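Local coordinates for protein lipolytic enzyme, G-D-S-L family (Bacteroides thetaiotaomicron, PDB 7BR2) that metabolizes the drug diltiazem as a gut microbial serine esterase of the SGNH family, at residues M216-L221 and M297-T302. Numbering follows the deposited sequence.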
ATOM      1  N   MET A 216      -4.503  -2.160   4.311  1.00 32.98           N
ATOM      2  CA  MET A 216      -4.993  -2.285   2.943  1.00 36.26           C
ATOM      3  C   MET A 216      -3.951  -2.953   2.054  1.00 38.85           C
ATOM      4  O   MET A 216      -4.280  -3.812   1.223  1.00 40.49           O
ATOM      5  CB  MET A 216      -5.364  -0.908   2.391  1.00 30.13           C
ATOM      6  CG  MET A 216      -6.618  -0.338   3.001  1.00 29.69           C
ATOM      7  SD  MET A 216      -6.878   1.415   2.633  1.00 36.85           S
ATOM      8  CE  MET A 216      -7.489   1.311   0.946  1.00 34.22           C
ATOM      9  N   ALA A 217      -2.686  -2.558   2.212  1.00 35.72           N
ATOM     10  CA  ALA A 217      -1.617  -3.196   1.460  1.00 36.05           C
ATOM     11  C   ALA A 217      -1.534  -4.670   1.807  1.00 33.13           C
ATOM     12  O   ALA A 217      -1.411  -5.519   0.917  1.00 34.04           O
ATOM     13  CB  ALA A 217      -0.291  -2.488   1.732  1.00 27.93           C
ATOM     14  N   TYR A 218      -1.612  -4.983   3.102  1.00 33.46           N
ATOM     15  CA  TYR A 218      -1.594  -6.360   3.576  1.00 33.60           C
ATOM     16  C   TYR A 218      -2.687  -7.172   2.900  1.00 33.76           C
ATOM     17  O   TYR A 218      -2.437  -8.257   2.367  1.00 37.06           O
ATOM     18  CB  TYR A 218      -1.786  -6.366   5.099  1.00 41.38           C
ATOM     19  CG  TYR A 218      -2.320  -7.670   5.638  1.00 44.68           C
ATOM     20  CD1 TYR A 218      -1.485  -8.768   5.797  1.00 39.67           C
ATOM     21  CD2 TYR A 218      -3.674  -7.820   5.927  1.00 41.86           C
ATOM     22  CE1 TYR A 218      -1.971  -9.964   6.266  1.00 46.12           C
ATOM     23  CE2 TYR A 218      -4.172  -9.015   6.386  1.00 43.07           C
ATOM     24  CZ  TYR A 218      -3.319 -10.087   6.560  1.00 48.22           C
ATOM     25  OH  TYR A 218      -3.820 -11.286   7.020  1.00 43.44           O
ATOM     26  N   LEU A 219      -3.902  -6.630   2.874  1.00 32.72           N
ATOM     27  CA  LEU A 219      -5.024  -7.356   2.297  1.00 35.31           C
ATOM     28  C   LEU A 219      -4.859  -7.547   0.796  1.00 39.77           C
ATOM     29  O   LEU A 219      -5.176  -8.619   0.265  1.00 37.96           O
ATOM     30  CB  LEU A 219      -6.333  -6.629   2.607  1.00 40.92           C
ATOM     31  CG  LEU A 219      -6.736  -6.692   4.082  1.00 41.34           C
ATOM     32  CD1 LEU A 219      -7.854  -5.705   4.402  1.00 33.25           C
ATOM     33  CD2 LEU A 219      -7.127  -8.141   4.438  1.00 39.51           C
ATOM     34  N   PHE A 220      -4.357  -6.524   0.089  1.00 39.12           N
ATOM     35  CA  PHE A 220      -4.169  -6.684  -1.351  1.00 32.68           C
ATOM     36  C   PHE A 220      -3.072  -7.697  -1.640  1.00 34.28           C
ATOM     37  O   PHE A 220      -3.188  -8.501  -2.574  1.00 36.20           O
ATOM     38  CB  PHE A 220      -3.853  -5.332  -2.001  1.00 33.37           C
ATOM     39  CG  PHE A 220      -3.874  -5.356  -3.502  1.00 25.21           C
ATOM     40  CD1 PHE A 220      -5.031  -5.041  -4.203  1.00 26.35           C
ATOM     41  CD2 PHE A 220      -2.739  -5.692  -4.217  1.00 29.23           C
ATOM     42  CE1 PHE A 220      -5.046  -5.078  -5.593  1.00 29.81           C
ATOM     43  CE2 PHE A 220      -2.746  -5.715  -5.602  1.00 28.78           C
ATOM     44  CZ  PHE A 220      -3.903  -5.407  -6.291  1.00 27.48           C
ATOM     45  N   LEU A 221      -2.023  -7.706  -0.824  1.00 32.73           N
ATOM     46  CA  LEU A 221      -0.974  -8.703  -0.994  1.00 37.51           C
ATOM     47  C   LEU A 221      -1.492 -10.104  -0.687  1.00 36.88           C
ATOM     48  O   LEU A 221      -1.098 -11.076  -1.339  1.00 34.68           O
ATOM     49  CB  LEU A 221       0.212  -8.366  -0.091  1.00 35.43           C
ATOM     50  CG  LEU A 221       0.909  -7.068  -0.495  1.00 33.02           C
ATOM     51  CD1 LEU A 221       1.892  -6.641   0.573  1.00 29.33           C
ATOM     52  CD2 LEU A 221       1.585  -7.251  -1.850  1.00 28.26           C
ATOM     53  N   MET A 297       3.234  -9.733  10.646  1.00 40.74           N
ATOM     54  CA  MET A 297       4.542 -10.339  10.876  1.00 38.56           C
ATOM     55  C   MET A 297       4.517 -11.835  10.599  1.00 41.97           C
ATOM     56  O   MET A 297       5.427 -12.373   9.956  1.00 44.30           O
ATOM     57  CB  MET A 297       4.980 -10.059  12.310  1.00 41.65           C
ATOM     58  CG  MET A 297       5.203  -8.592  12.567  1.00 41.55           C
ATOM     59  SD  MET A 297       6.336  -7.865  11.367  1.00 44.10           S
ATOM     60  CE  MET A 297       7.895  -8.490  12.000  1.00 32.92           C
ATOM     61  N   GLU A 298       3.479 -12.523  11.078  1.00 41.44           N
ATOM     62  CA  GLU A 298       3.413 -13.973  10.918  1.00 41.49           C
ATOM     63  C   GLU A 298       3.148 -14.379   9.466  1.00 45.37           C
ATOM     64  O   GLU A 298       3.715 -15.367   8.976  1.00 40.81           O
ATOM     65  CB  GLU A 298       2.332 -14.549  11.839  1.00 42.09           C
ATOM     66  CG  GLU A 298       2.545 -14.256  13.316  1.00 43.46           C
ATOM     67  CD  GLU A 298       1.906 -12.948  13.752  1.00 52.03           C
ATOM     68  OE1 GLU A 298       1.929 -11.973  12.962  1.00 49.75           O
ATOM     69  OE2 GLU A 298       1.377 -12.895  14.885  1.00 59.77           O
ATOM     70  N   GLU A 299       2.283 -13.645   8.760  1.00 40.46           N
ATOM     71  CA  GLU A 299       1.895 -14.095   7.427  1.00 45.31           C
ATOM     72  C   GLU A 299       2.806 -13.576   6.322  1.00 39.66           C
ATOM     73  O   GLU A 299       2.961 -14.252   5.294  1.00 37.77           O
ATOM     74  CB  GLU A 299       0.447 -13.694   7.123  1.00 41.33           C
ATOM     75  CG  GLU A 299      -0.554 -14.433   7.989  1.00 49.23           C
ATOM     76  CD  GLU A 299      -2.000 -14.116   7.673  1.00 49.70           C
ATOM     77  OE1 GLU A 299      -2.277 -13.572   6.585  1.00 51.14           O
ATOM     78  OE2 GLU A 299      -2.866 -14.397   8.528  1.00 55.27           O
ATOM     79  N   MET A 300       3.432 -12.411   6.512  1.00 36.71           N
ATOM     80  CA  MET A 300       4.161 -11.766   5.423  1.00 40.68           C
ATOM     81  C   MET A 300       5.516 -11.195   5.795  1.00 35.14           C
ATOM     82  O   MET A 300       6.213 -10.718   4.898  1.00 36.86           O
ATOM     83  CB  MET A 300       3.329 -10.641   4.800  1.00 33.34           C
ATOM     84  CG  MET A 300       2.139 -11.125   4.030  1.00 40.12           C
ATOM     85  SD  MET A 300       1.247  -9.772   3.239  1.00 42.74           S
ATOM     86  CE  MET A 300      -0.195 -10.681   2.673  1.00 38.27           C
ATOM     87  N   ASN A 301       5.910 -11.189   7.058  1.00 37.70           N
ATOM     88  CA  ASN A 301       7.206 -10.646   7.428  1.00 35.60           C
ATOM     89  C   ASN A 301       7.920 -11.575   8.390  1.00 32.97           C
ATOM     90  O   ASN A 301       8.358 -11.173   9.466  1.00 33.84           O
ATOM     91  CB  ASN A 301       7.087  -9.244   8.010  1.00 35.42           C
ATOM     92  CG  ASN A 301       8.320  -8.415   7.740  1.00 30.97           C
ATOM     93  OD1 ASN A 301       9.167  -8.800   6.933  1.00 30.95           O
ATOM     94  ND2 ASN A 301       8.451  -7.297   8.437  1.00 33.71           N
ATOM     95  N   THR A 302       8.069 -12.845   7.997  1.00 41.01           N
ATOM     96  CA  THR A 302       8.777 -13.847   8.794  1.00 39.67           C
ATOM     97  C   THR A 302      10.082 -14.247   8.101  1.00 37.91           C
ATOM     98  O   THR A 302      10.067 -14.940   7.074  1.00 39.84           O
ATOM     99  CB  THR A 302       7.887 -15.063   9.037  1.00 36.47           C
ATOM    100  OG1 THR A 302       6.792 -14.680   9.876  1.00 42.55           O
ATOM    101  CG2 THR A 302       8.670 -16.167   9.722  1.00 40.90           C
TER
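Tyr218 and Met300 show how two helices whose backbones stay well apart can be bridged by a few long side chains: their CA atoms, 8.1 Å from each other, are the nearest pair across the contact. Met300 does most of the reaching. Its chain is extended beyond CG, and this straight rod carries the thioether across to helix 210-223. There the terminal methyl fits between Tyr218 and Leu221, one helical turn apart: CE lies 3.6 Å from CB of Leu221 and also touches the backbone carbonyl oxygen of Tyr218. The sulfur rests against the same two residues, with SD 3.9 Å from CD1 of Tyr218. This is a Met-aromatic contact of oblique geometry, SD of Met300 standing 64° off the normal of the Tyr218 ring, while the two side chains run at about a right angle to each other.

The phenol continues past the methionine to a second partner. The ring leaves its helix with CG of Tyr218 trans to the backbone N (chi1 157°), which brings the hydroxyl to Glu299, where it donates a hydrogen bond, 2.8 Å from OH to OE1. The acceptor is met from above the carboxylate plane, 47° out of it, and the planes of ring and carboxylate are inclined to each other. One aromatic side chain is thus held by a polar bond at its end and by an apolar contact along its flank, in a buried setting.

The contact joins helix 210-223, which follows the strands of the parallel sheet in the chain, to the short helix leading into strand 303-308 of the mixed sheet. Tyr218 also touches Phe296, Leu221 packs on Tyr42 of helix 35-46, and Arg46 at the end of that helix gives a hydrogen bond from NH2 to the carbonyl oxygen of Met300.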